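Local coordinates for protein peptide amidase (Stenotrophomonas maltophilia, PDB 1M22) that probably hydrolyses amide bonds, with peptide amides as likely substrates, as a member of the amidase signature family, at residues 213-218 with 332-337; 219-224 with 324-329; 306-311 with 406-411; 276-281 with 412-417; 6-11 with 28-33. One frame throughout, in Å; residues are numbered along the deposited sequence.

Contact 1. Residues 213-218 with 332-337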
# COMPACT_ATOMS: atom_id res chain seq x y z
N GLY A 213 14.21 7.16 2.67
CA GLY A 213 13.96 7.61 1.31
C GLY A 213 12.50 7.76 0.95
O GLY A 213 12.16 7.83 -0.23
N ILE A 214 11.63 7.80 1.95
CA ILE A 214 10.20 7.97 1.71
C ILE A 214 9.70 9.24 2.40
O ILE A 214 9.99 9.45 3.57
CB ILE A 214 9.39 6.77 2.26
CG1 ILE A 214 9.89 5.46 1.64
CG2 ILE A 214 7.90 6.96 1.94
CD1 ILE A 214 9.18 4.22 2.15
N ILE A 215 8.97 10.08 1.66
CA ILE A 215 8.40 11.30 2.25
C ILE A 215 7.48 10.74 3.32
O ILE A 215 6.55 9.98 3.03
CB ILE A 215 7.63 12.12 1.21
CG1 ILE A 215 8.61 12.60 0.13
CG2 ILE A 215 6.94 13.31 1.88
CD1 ILE A 215 7.98 13.44 -0.96
N PRO A 216 7.71 11.11 4.58
CA PRO A 216 6.90 10.60 5.68
C PRO A 216 5.67 11.33 6.18
O PRO A 216 5.30 12.41 5.72
CB PRO A 216 7.93 10.52 6.79
CG PRO A 216 8.64 11.85 6.61
CD PRO A 216 8.82 11.93 5.09
N ILE A 217 5.05 10.67 7.15
CA ILE A 217 3.95 11.23 7.91
C ILE A 217 4.33 10.85 9.34
O ILE A 217 4.66 11.71 10.14
CB ILE A 217 2.55 10.63 7.61
CG1 ILE A 217 2.07 11.05 6.22
CG2 ILE A 217 1.56 11.16 8.66
CD1 ILE A 217 0.69 10.53 5.87
N SER A 218 4.36 9.55 9.63
CA SER A 218 4.66 9.06 10.97
C SER A 218 5.71 7.95 11.08
O SER A 218 5.57 6.88 10.49
CB SER A 218 3.35 8.55 11.58
OG SER A 218 3.56 7.76 12.74
N ALA A 332 8.12 16.87 12.42
CA ALA A 332 9.48 16.42 12.68
C ALA A 332 10.05 15.60 11.53
O ALA A 332 11.16 15.86 11.06
CB ALA A 332 9.52 15.61 13.97
N GLY A 333 9.28 14.62 11.07
CA GLY A 333 9.73 13.76 9.99
C GLY A 333 9.89 14.45 8.65
O GLY A 333 10.89 14.23 7.95
N LEU A 334 8.92 15.28 8.28
CA LEU A 334 9.00 15.97 7.00
C LEU A 334 10.20 16.91 6.94
O LEU A 334 10.92 16.95 5.94
CB LEU A 334 7.71 16.76 6.73
CG LEU A 334 7.68 17.43 5.35
CD1 LEU A 334 7.67 16.37 4.26
CD2 LEU A 334 6.45 18.32 5.24
N GLU A 335 10.42 17.66 8.01
CA GLU A 335 11.55 18.58 8.02
C GLU A 335 12.87 17.82 8.01
O GLU A 335 13.83 18.25 7.37
CB GLU A 335 11.44 19.55 9.20
CG GLU A 335 10.11 20.31 9.19
CD GLU A 335 10.11 21.58 10.04
OE1 GLU A 335 10.70 21.56 11.14
OE2 GLU A 335 9.51 22.58 9.60
N ARG A 336 12.92 16.67 8.68
CA ARG A 336 14.15 15.87 8.68
C ARG A 336 14.39 15.37 7.25
O ARG A 336 15.51 15.38 6.76
CB ARG A 336 14.03 14.68 9.64
CG ARG A 336 15.26 13.76 9.64
CD ARG A 336 15.23 12.77 10.79
NE ARG A 336 14.16 11.77 10.65
CZ ARG A 336 14.19 10.75 9.81
NH1 ARG A 336 15.24 10.56 9.02
NH2 ARG A 336 13.18 9.90 9.75
N TYR A 337 13.32 14.92 6.59
CA TYR A 337 13.43 14.43 5.22
C TYR A 337 13.91 15.53 4.28
O TYR A 337 14.80 15.30 3.46
CB TYR A 337 12.07 13.87 4.75
CG TYR A 337 12.01 13.55 3.27
CD1 TYR A 337 11.83 14.56 2.34
CD2 TYR A 337 12.16 12.24 2.81
CE1 TYR A 337 11.81 14.29 0.98
CE2 TYR A 337 12.15 11.96 1.45
CZ TYR A 337 11.97 12.99 0.53
OH TYR A 337 11.97 12.75 -0.82

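Contact 2. Residues 219-224 with 324-329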
# COMPACT_ATOMS: atom_id res chain seq x y z
N PHE A 219 6.77 8.18 11.85
CA PHE A 219 7.76 7.12 11.99
C PHE A 219 7.19 5.98 12.83
O PHE A 219 7.66 4.85 12.76
CB PHE A 219 9.07 7.65 12.59
CG PHE A 219 8.91 8.40 13.88
CD1 PHE A 219 8.61 7.73 15.06
CD2 PHE A 219 9.09 9.78 13.92
CE1 PHE A 219 8.49 8.43 16.27
CE2 PHE A 219 8.97 10.48 15.11
CZ PHE A 219 8.67 9.81 16.29
N SER A 220 6.15 6.27 13.62
CA SER A 220 5.53 5.24 14.43
C SER A 220 4.64 4.28 13.63
O SER A 220 4.55 3.10 13.97
CB SER A 220 4.69 5.87 15.55
OG SER A 220 5.51 6.51 16.51
N GLN A 221 4.00 4.78 12.57
CA GLN A 221 3.07 3.97 11.80
C GLN A 221 3.39 3.73 10.33
O GLN A 221 2.88 2.78 9.73
CB GLN A 221 1.66 4.59 11.89
CG GLN A 221 1.19 4.76 13.33
CD GLN A 221 -0.19 5.39 13.49
OE1 GLN A 221 -0.58 5.77 14.59
NE2 GLN A 221 -0.95 5.47 12.39
N ASP A 222 4.22 4.57 9.74
CA ASP A 222 4.55 4.47 8.32
C ASP A 222 5.24 3.19 7.88
O ASP A 222 6.12 2.68 8.56
CB ASP A 222 5.50 5.59 7.89
CG ASP A 222 4.83 6.94 7.71
OD1 ASP A 222 3.66 7.12 8.12
OD2 ASP A 222 5.50 7.83 7.15
N THR A 223 4.85 2.70 6.71
CA THR A 223 5.54 1.57 6.11
C THR A 223 5.13 1.38 4.67
O THR A 223 3.98 1.61 4.29
CB THR A 223 5.34 0.23 6.84
OG1 THR A 223 6.16 -0.77 6.20
CG2 THR A 223 3.89 -0.22 6.79
N ALA A 224 6.10 0.99 3.86
CA ALA A 224 5.84 0.69 2.47
C ALA A 224 5.34 -0.75 2.46
O ALA A 224 5.54 -1.50 3.43
CB ALA A 224 7.12 0.81 1.65
N THR A 324 -3.00 13.21 17.41
CA THR A 324 -1.93 13.95 18.04
C THR A 324 -0.54 13.49 17.60
O THR A 324 0.28 14.31 17.18
CB THR A 324 -2.02 13.86 19.57
OG1 THR A 324 -3.24 14.47 20.02
CG2 THR A 324 -0.84 14.55 20.23
N LEU A 325 -0.28 12.19 17.68
CA LEU A 325 1.05 11.71 17.31
C LEU A 325 1.38 11.96 15.84
O LEU A 325 2.53 12.26 15.50
CB LEU A 325 1.20 10.23 17.67
CG LEU A 325 0.56 9.14 16.82
CD1 LEU A 325 1.49 8.76 15.68
CD2 LEU A 325 0.29 7.92 17.69
N LEU A 326 0.38 11.86 14.96
CA LEU A 326 0.62 12.10 13.54
C LEU A 326 1.03 13.54 13.26
O LEU A 326 1.93 13.79 12.46
CB LEU A 326 -0.63 11.75 12.72
CG LEU A 326 -1.05 10.28 12.69
CD1 LEU A 326 -2.28 10.12 11.81
CD2 LEU A 326 0.09 9.43 12.16
N LEU A 327 0.38 14.50 13.92
CA LEU A 327 0.71 15.90 13.73
C LEU A 327 2.15 16.19 14.14
O LEU A 327 2.90 16.83 13.40
CB LEU A 327 -0.25 16.79 14.52
CG LEU A 327 -1.70 16.83 14.01
CD1 LEU A 327 -2.59 17.49 15.06
CD2 LEU A 327 -1.76 17.59 12.70
N TYR A 328 2.54 15.72 15.32
CA TYR A 328 3.89 15.94 15.81
C TYR A 328 4.94 15.25 14.95
O TYR A 328 5.96 15.85 14.59
CB TYR A 328 4.04 15.44 17.25
CG TYR A 328 3.51 16.39 18.31
CD1 TYR A 328 2.14 16.53 18.53
CD2 TYR A 328 4.39 17.13 19.10
CE1 TYR A 328 1.65 17.38 19.52
CE2 TYR A 328 3.91 17.99 20.09
CZ TYR A 328 2.55 18.10 20.30
OH TYR A 328 2.07 18.93 21.29
N GLU A 329 4.70 13.99 14.62
CA GLU A 329 5.67 13.24 13.84
C GLU A 329 5.77 13.73 12.40
O GLU A 329 6.83 13.65 11.79
CB GLU A 329 5.34 11.74 13.90
CG GLU A 329 5.50 11.19 15.31
CD GLU A 329 5.31 9.69 15.40
OE1 GLU A 329 5.19 9.02 14.35
OE2 GLU A 329 5.30 9.16 16.54

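Contact 3. Residues 306-311 with 406-411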
# COMPACT_ATOMS: atom_id res chain seq x y z
N VAL A 306 -11.05 -22.54 12.30
CA VAL A 306 -12.16 -22.34 13.22
C VAL A 306 -12.38 -20.83 13.14
O VAL A 306 -11.42 -20.06 13.23
CB VAL A 306 -11.79 -22.73 14.66
CG1 VAL A 306 -12.91 -22.31 15.60
CG2 VAL A 306 -11.56 -24.23 14.75
N VAL A 307 -13.62 -20.42 12.95
CA VAL A 307 -13.95 -19.00 12.87
C VAL A 307 -14.97 -18.66 13.94
O VAL A 307 -16.06 -19.24 13.97
CB VAL A 307 -14.53 -18.63 11.48
CG1 VAL A 307 -14.87 -17.14 11.44
CG2 VAL A 307 -13.53 -18.97 10.38
N VAL A 308 -14.62 -17.74 14.81
CA VAL A 308 -15.52 -17.34 15.88
C VAL A 308 -15.71 -15.83 15.90
O VAL A 308 -14.78 -15.07 15.63
CB VAL A 308 -15.00 -17.78 17.26
CG1 VAL A 308 -14.93 -19.30 17.32
CG2 VAL A 308 -13.63 -17.18 17.52
N PRO A 309 -16.93 -15.37 16.21
CA PRO A 309 -17.22 -13.94 16.26
C PRO A 309 -16.59 -13.32 17.50
O PRO A 309 -16.73 -13.85 18.60
CB PRO A 309 -18.74 -13.90 16.30
CG PRO A 309 -19.07 -15.12 17.09
CD PRO A 309 -18.14 -16.16 16.50
N VAL A 310 -15.89 -12.20 17.31
CA VAL A 310 -15.25 -11.53 18.43
C VAL A 310 -15.29 -10.02 18.25
O VAL A 310 -15.48 -9.51 17.14
CB VAL A 310 -13.77 -11.97 18.58
CG1 VAL A 310 -13.68 -13.48 18.73
CG2 VAL A 310 -12.95 -11.49 17.38
N GLU A 311 -15.12 -9.30 19.35
CA GLU A 311 -15.10 -7.85 19.33
C GLU A 311 -13.70 -7.39 19.68
O GLU A 311 -13.06 -7.94 20.57
CB GLU A 311 -16.10 -7.28 20.34
CG GLU A 311 -17.55 -7.58 20.03
CD GLU A 311 -18.51 -6.91 21.00
OE1 GLU A 311 -18.43 -7.21 22.21
OE2 GLU A 311 -19.33 -6.09 20.56
N ALA A 406 -5.48 -13.17 22.10
CA ALA A 406 -5.28 -13.99 23.29
C ALA A 406 -6.57 -14.54 23.89
O ALA A 406 -6.59 -15.67 24.38
CB ALA A 406 -4.53 -13.19 24.34
N ALA A 407 -7.64 -13.75 23.85
CA ALA A 407 -8.91 -14.17 24.43
C ALA A 407 -9.49 -15.47 23.88
O ALA A 407 -10.17 -16.19 24.60
CB ALA A 407 -9.94 -13.05 24.28
N HIS A 408 -9.22 -15.77 22.61
CA HIS A 408 -9.73 -16.99 21.99
C HIS A 408 -8.62 -17.79 21.31
O HIS A 408 -8.89 -18.66 20.49
CB HIS A 408 -10.81 -16.64 20.96
CG HIS A 408 -12.07 -16.11 21.56
ND1 HIS A 408 -13.11 -16.93 21.96
CD2 HIS A 408 -12.46 -14.85 21.85
CE1 HIS A 408 -14.08 -16.19 22.47
NE2 HIS A 408 -13.71 -14.92 22.41
N GLN A 409 -7.38 -17.49 21.69
CA GLN A 409 -6.19 -18.13 21.12
C GLN A 409 -6.30 -18.17 19.60
O GLN A 409 -6.29 -19.23 18.98
CB GLN A 409 -6.00 -19.54 21.68
CG GLN A 409 -4.57 -20.04 21.46
CD GLN A 409 -4.30 -21.39 22.07
OE1 GLN A 409 -4.58 -21.63 23.24
NE2 GLN A 409 -3.72 -22.29 21.28
N LEU A 410 -6.37 -16.98 19.02
CA LEU A 410 -6.51 -16.81 17.58
C LEU A 410 -5.19 -16.53 16.88
O LEU A 410 -4.23 -16.01 17.47
CB LEU A 410 -7.48 -15.66 17.29
CG LEU A 410 -8.84 -15.75 17.99
CD1 LEU A 410 -9.60 -14.46 17.78
CD2 LEU A 410 -9.62 -16.94 17.44
N ASP A 411 -5.15 -16.85 15.59
CA ASP A 411 -3.99 -16.63 14.75
C ASP A 411 -4.13 -15.32 13.98
O ASP A 411 -3.14 -14.71 13.59
CB ASP A 411 -3.83 -17.76 13.75
CG ASP A 411 -3.50 -19.07 14.41
OD1 ASP A 411 -4.39 -19.94 14.51
OD2 ASP A 411 -2.34 -19.21 14.86

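Contact 4. Residues 276-281 with 412-417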
# COMPACT_ATOMS: atom_id res chain seq x y z
N ILE A 276 -9.47 -18.21 13.69
CA ILE A 276 -9.72 -16.85 13.24
C ILE A 276 -10.88 -16.18 13.94
O ILE A 276 -11.91 -16.80 14.19
CB ILE A 276 -10.01 -16.84 11.72
CG1 ILE A 276 -8.79 -17.35 10.95
CG2 ILE A 276 -10.41 -15.45 11.25
CD1 ILE A 276 -9.03 -17.51 9.46
N GLY A 277 -10.70 -14.90 14.26
CA GLY A 277 -11.76 -14.14 14.89
C GLY A 277 -12.39 -13.19 13.88
O GLY A 277 -11.70 -12.34 13.31
N LEU A 278 -13.69 -13.34 13.65
CA LEU A 278 -14.41 -12.47 12.72
C LEU A 278 -14.88 -11.27 13.51
O LEU A 278 -15.75 -11.39 14.38
CB LEU A 278 -15.61 -13.21 12.11
CG LEU A 278 -16.52 -12.38 11.19
CD1 LEU A 278 -15.72 -11.81 10.03
CD2 LEU A 278 -17.64 -13.27 10.69
N LEU A 279 -14.31 -10.10 13.23
CA LEU A 279 -14.63 -8.88 13.95
C LEU A 279 -16.06 -8.39 13.77
O LEU A 279 -16.54 -8.20 12.65
CB LEU A 279 -13.64 -7.78 13.57
CG LEU A 279 -12.19 -8.08 13.95
CD1 LEU A 279 -11.29 -6.96 13.47
CD2 LEU A 279 -12.07 -8.25 15.46
N GLN A 280 -16.74 -8.19 14.90
CA GLN A 280 -18.11 -7.73 14.90
C GLN A 280 -18.20 -6.21 14.94
O GLN A 280 -17.87 -5.59 15.95
CB GLN A 280 -18.85 -8.32 16.11
CG GLN A 280 -18.80 -9.83 16.17
CD GLN A 280 -19.50 -10.47 14.99
OE1 GLN A 280 -20.72 -10.36 14.84
NE2 GLN A 280 -18.74 -11.15 14.15
N THR A 281 -18.61 -5.62 13.83
CA THR A 281 -18.78 -4.17 13.72
C THR A 281 -19.91 -3.94 12.73
O THR A 281 -20.32 -4.86 12.03
CB THR A 281 -17.51 -3.46 13.18
OG1 THR A 281 -17.44 -3.62 11.76
CG2 THR A 281 -16.25 -4.02 13.82
N ALA A 412 -5.37 -14.91 13.76
CA ALA A 412 -5.63 -13.68 13.03
C ALA A 412 -7.06 -13.20 13.25
O ALA A 412 -7.92 -13.95 13.73
CB ALA A 412 -5.39 -13.89 11.54
N LEU A 413 -7.28 -11.94 12.90
CA LEU A 413 -8.59 -11.33 12.98
C LEU A 413 -8.95 -11.00 11.54
O LEU A 413 -8.08 -10.60 10.76
CB LEU A 413 -8.53 -10.04 13.80
CG LEU A 413 -8.00 -10.20 15.23
CD1 LEU A 413 -7.89 -8.83 15.90
CD2 LEU A 413 -8.93 -11.10 16.02
N VAL A 414 -10.21 -11.18 11.17
CA VAL A 414 -10.64 -10.86 9.81
C VAL A 414 -11.91 -10.04 9.83
O VAL A 414 -12.67 -10.05 10.80
CB VAL A 414 -10.87 -12.13 8.96
CG1 VAL A 414 -9.60 -12.95 8.89
CG2 VAL A 414 -12.03 -12.94 9.52
N ALA A 415 -12.14 -9.32 8.74
CA ALA A 415 -13.32 -8.48 8.60
C ALA A 415 -13.33 -7.90 7.21
O ALA A 415 -12.33 -7.97 6.49
CB ALA A 415 -13.25 -7.34 9.62
N PRO A 416 -14.47 -7.34 6.78
CA PRO A 416 -14.48 -6.74 5.44
C PRO A 416 -13.50 -5.58 5.60
O PRO A 416 -13.46 -4.95 6.67
CB PRO A 416 -15.91 -6.25 5.29
CG PRO A 416 -16.70 -7.17 6.18
CD PRO A 416 -15.81 -7.30 7.39
N THR A 417 -12.71 -5.28 4.58
CA THR A 417 -11.75 -4.19 4.68
C THR A 417 -12.41 -2.82 4.79
O THR A 417 -12.06 -2.01 5.65
CB THR A 417 -10.80 -4.20 3.47
OG1 THR A 417 -10.22 -5.50 3.36
CG2 THR A 417 -9.70 -3.16 3.63

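Contact 5. Residues 6-11 with 28-33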
# COMPACT_ATOMS: atom_id res chain seq x y z
N PHE A 6 -5.08 -8.13 -23.46
CA PHE A 6 -3.70 -7.94 -23.02
C PHE A 6 -3.09 -9.31 -22.70
O PHE A 6 -3.54 -10.01 -21.80
CB PHE A 6 -3.68 -7.04 -21.79
CG PHE A 6 -2.31 -6.53 -21.42
CD1 PHE A 6 -1.54 -5.84 -22.35
CD2 PHE A 6 -1.82 -6.71 -20.14
CE1 PHE A 6 -0.29 -5.34 -22.00
CE2 PHE A 6 -0.56 -6.21 -19.78
CZ PHE A 6 0.20 -5.52 -20.71
N PRO A 7 -2.03 -9.70 -23.44
CA PRO A 7 -1.34 -10.98 -23.27
C PRO A 7 -0.74 -11.26 -21.90
O PRO A 7 -0.39 -12.41 -21.60
CB PRO A 7 -0.28 -10.95 -24.37
CG PRO A 7 0.03 -9.49 -24.48
CD PRO A 7 -1.34 -8.86 -24.44
N TYR A 8 -0.61 -10.24 -21.06
CA TYR A 8 -0.02 -10.44 -19.74
C TYR A 8 -1.01 -10.15 -18.62
O TYR A 8 -0.65 -10.16 -17.44
CB TYR A 8 1.21 -9.55 -19.59
CG TYR A 8 2.14 -9.66 -20.78
CD1 TYR A 8 2.76 -10.87 -21.10
CD2 TYR A 8 2.33 -8.58 -21.63
CE1 TYR A 8 3.54 -10.99 -22.24
CE2 TYR A 8 3.11 -8.69 -22.78
CZ TYR A 8 3.71 -9.90 -23.08
OH TYR A 8 4.47 -10.02 -24.22
N ALA A 9 -2.26 -9.91 -18.99
CA ALA A 9 -3.28 -9.61 -17.99
C ALA A 9 -3.43 -10.75 -16.98
O ALA A 9 -3.48 -11.92 -17.34
CB ALA A 9 -4.62 -9.36 -18.68
N GLU A 10 -3.47 -10.37 -15.71
CA GLU A 10 -3.63 -11.32 -14.61
C GLU A 10 -2.54 -12.39 -14.51
O GLU A 10 -2.75 -13.42 -13.87
CB GLU A 10 -5.00 -12.02 -14.71
CG GLU A 10 -6.18 -11.07 -14.84
CD GLU A 10 -6.24 -10.05 -13.71
OE1 GLU A 10 -6.26 -10.47 -12.53
OE2 GLU A 10 -6.26 -8.84 -14.01
N THR A 11 -1.39 -12.14 -15.12
CA THR A 11 -0.30 -13.11 -15.08
C THR A 11 0.61 -12.86 -13.88
O THR A 11 1.15 -11.76 -13.72
CB THR A 11 0.54 -13.05 -16.37
OG1 THR A 11 -0.33 -13.20 -17.51
CG2 THR A 11 1.56 -14.18 -16.39
N THR A 28 12.27 -6.37 -22.12
CA THR A 28 11.93 -5.22 -22.96
C THR A 28 10.54 -5.36 -23.58
O THR A 28 9.81 -4.38 -23.68
CB THR A 28 12.99 -5.00 -24.08
OG1 THR A 28 13.14 -6.19 -24.85
CG2 THR A 28 14.33 -4.62 -23.47
N THR A 29 10.17 -6.57 -23.98
CA THR A 29 8.85 -6.79 -24.56
C THR A 29 7.77 -6.53 -23.52
O THR A 29 6.79 -5.83 -23.77
CB THR A 29 8.71 -8.23 -25.09
OG1 THR A 29 9.68 -8.46 -26.13
CG2 THR A 29 7.32 -8.46 -25.66
N LEU A 30 7.96 -7.10 -22.33
CA LEU A 30 7.00 -6.94 -21.24
C LEU A 30 6.90 -5.47 -20.83
O LEU A 30 5.80 -4.93 -20.67
CB LEU A 30 7.43 -7.80 -20.05
CG LEU A 30 6.53 -7.83 -18.82
CD1 LEU A 30 5.12 -8.26 -19.20
CD2 LEU A 30 7.12 -8.80 -17.80
N THR A 31 8.05 -4.82 -20.67
CA THR A 31 8.10 -3.42 -20.29
C THR A 31 7.41 -2.52 -21.31
O THR A 31 6.60 -1.67 -20.94
CB THR A 31 9.57 -2.97 -20.09
OG1 THR A 31 10.14 -3.68 -18.99
CG2 THR A 31 9.64 -1.48 -19.82
N GLN A 32 7.71 -2.71 -22.59
CA GLN A 32 7.08 -1.89 -23.60
C GLN A 32 5.58 -2.15 -23.70
O GLN A 32 4.81 -1.26 -24.03
CB GLN A 32 7.77 -2.09 -24.96
CG GLN A 32 9.25 -1.72 -24.92
CD GLN A 32 9.83 -1.42 -26.29
OE1 GLN A 32 9.83 -0.28 -26.74
NE2 GLN A 32 10.34 -2.45 -26.95
N ALA A 33 5.17 -3.38 -23.39
CA ALA A 33 3.75 -3.72 -23.43
C ALA A 33 3.01 -2.92 -22.35
O ALA A 33 1.94 -2.38 -22.60
CB ALA A 33 3.55 -5.21 -23.19

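Contact 1. Residues 213-218 with 332-337
Ile215 lies across one face of the Tyr337 ring, making a CH-pi contact between the loop and the helix. Its CG1 is 3.9 Å from the centroid of the Tyr337 ring, 30° off the ring normal, so it sits displaced toward the phenol end: Ile215 CG1 to Tyr337 CZ is 3.4 Å, and the OH follows just beyond. Tyr337 gets there because its CG runs anti to the backbone N (chi1 170°), which carries the ring off the helix and over the loop. Near the ring plane, the carbonyl carbon of Gly213 meets the edge at CE2.

Aliphatic packing adds to this. The other branch of Ile215, CG2, runs alongside Leu334 and touches its CD1 at 3.9 Å. Pro216 CD meets Tyr337 CB at 3.8 Å, while its CG packs on helix backbone, 3.5 Å from the Gly333 carbonyl carbon. With no side chain at Gly333, the proline can come right up to the helix backbone.

No hydrogen bond joins the two segments. The phenol oxygen of Tyr337 is instead hydrogen-bonded to OD1 of Asn90, which also bonds the backbone of Gly213, so the same residue holds both sides of the contact. Ile214 points the other way, its side chain about 7 Å from that of the active-site Lys86. The contact thus seats the loop between strands 200-203 and 223-228 against helix 319-340, with Trp133 of helix 132-135 touching both Ile215 and Leu334.

Contact 2. Residues 219-224 with 324-329
The turn leading into strand 223-228 is held to helix 319-340 by the buried carboxylate of Glu329, which meets Phe219 and Ser220. Its two oxygens divide the work. OE2 receives the hydroxyl of Ser220 through its syn lone pair, with Ser220 OG to Glu329 OE2 at 2.7 Å. OE1 takes the backbone amide of the same serine, Ser220 N to Glu329 OE1 being 3.0 Å with an N-H...O angle of 162°; this donor also comes from the syn side, though tilted out of the carboxylate plane.

The Phe219 ring lies flat against the same carboxylate, the two planes only 12° apart, with Glu329 CD over the ring face toward its rim. Further back along the glutamate chain, CG makes a CH-pi contact, 3.9 Å from the centroid of the Phe219 ring. Phe219 achieves this with CG held between the backbone N and the carbonyl carbon (chi1 53°), a crowded position that folds the ring back over Glu329.

Two further hydroxyls bond the same group, Ser218 OG on OE1 and Tyr385 OH on OE2. At least four hydrogen bonds thus restrain the rotation of the carboxylate and would probably favour its ionised form. Beside the carboxylate, Gln221 OE1 rests on Leu325 CD1 at 3.8 Å, while its NE2 is bonded to the carbonyl of Thr186. A bound HEPES molecule lies about 3 Å from the Phe219 side chain, nearest atoms. Helix 383-407 packs alongside, bringing Tyr385 onto Phe219, Arg389 onto Ser220 and Ala392 onto Leu325.

Contact 3. Residues 306-311 with 406-411
Val308 and His408 mark the closest backbone approach, their CA atoms 8.4 Å apart, a spacing bridged by side chains without any hydrogen bond between the segments. One side is an extended strand, 306-310; the other is the chain leaving helix 383-407, where Gln409, with positive phi, is the C-prime residue of a Schellman motif. After that turn the chain leads on to Leu410, and the side chains of His408 and Leu410 both set out toward the strand.

Val308 and Val310, two residues apart, face them from the same side of the strand. Val308 CG2 meets Leu410 CD2 at 4.0 Å, the two side chains meeting at a slant. Val310 CG1 lies 4.3 Å from Leu410 CD1 and also packs against the His408 imidazole, the two side chains sliding past each other in opposite directions.

Strand 306-310 is one of the two outermost strands of the mixed sheet in this chain, parallel to 275-279 and joined to it by a beta-alpha-beta crossover through helix 289-302. The helix end thus sits over the sheet margin. Arg275 of the next strand binds the carbonyl of His408 through NH2, and its backbone N is held by Asp411 OD1; Asp411 OD2 forms a salt bridge with Lys472.

Contact 4. Residues 276-281 with 412-417
Ile276, Gly277 and Leu278 pair in parallel with Ala412, Leu413 and Val414, and three nearly straight hydrogen bonds zip the strands together. Gly277 N reaches Ala412 O at 3.0 Å, Gly277 O accepts Val414 N at 2.9 Å, and Leu279 N meets Val414 O, also at 2.9 Å. The first donor lies in the carbonyl plane; the last comes in almost end-on, with a C=O...N angle of 176°.

On one face of the sheet Ile276 CG2 is wedged against Val414, 3.5 Å from Val414 CG2, tighter than usual for two methyl carbons. Leu278 comes to the same valine from further along the strand: with CG anti to the backbone N (chi1 176°), its CD1 lies 3.9 Å from Val414 CG2. Leu279 packs with Leu413 and Ala415, its CB 4.0 Å from Ala415 CB and its CD1 near Leu413 CB.

Outside this shell, Leu300 and Ile293 of helix 289-302 pack on Ile276 and Leu278, and Phe463 of strand 457-464 touches Val414. The other edge of strand 275-279 is hydrogen-bonded to strand 306-310. Just past the paired residues, Gln280 folds back so that NE2 bonds Leu278 O.

With these backbone polar groups paired, the contact between the strands is otherwise apolar, and its register is set by the three hydrogen bonds rather than by any polar side chain.

Contact 5. Residues 6-11 with 28-33
Tyr8 lays one face of its ring on Leu30, whose CD1 stands 3.8 Å from the ring centroid and 19° off the normal, a CH-pi contact. The tyrosine belongs to two overlapping beta turns, a type I turn from Phe6 to Ala9 and a type II turn from Tyr8 to Thr11, which carry the N-terminal chain past helix 27-43 before helix 13-21 begins. Leu30 presents CD1 to the ring because its CG extends anti to the backbone N (chi1 -177°).

The opposite face of Tyr8 is covered by CG of Pro7, its neighbour in the turn, so the ring is sandwiched between proline and leucine. One turn of helix along from Leu30, Ala33 meets the ring edge near its plane, Ala33 CB to Tyr8 CE2 being 3.5 Å. The same methyl group also supports Phe6, with Phe6 CE1 4.0 Å from Ala33 CB.

No hydrogen bond crosses this surface contact. Leu16 of helix 13-21 packs on Leu30, and Arg19 of that helix touches Tyr8. At the outer end of the ring, Thr29 commits its hydroxyl to Asp26 OD1 and turns its methyl to the phenol: Tyr8 OH to Thr29 CG2 is 3.6 Å.

From the N terminus, contact 5 closes a short loop around helix 13-21 and is complete long before the others open. Contact 1 then spans 213 to 337 and contact 2 lies within that span; both fasten the chain before strand 223-228 to helix 319-340, and they touch through Ser218 and Glu329. Contact 4, from 276 to 417, encloses contact 3 in the same way, and these two also touch, joining strands 412-416, 275-279 and 306-310 at one margin of the mixed sheet. Each of contacts 3 and 4 crosses contacts 1 and 2 along the chain, although in space the centres of contacts 1 and 3 are about 37 Å apart.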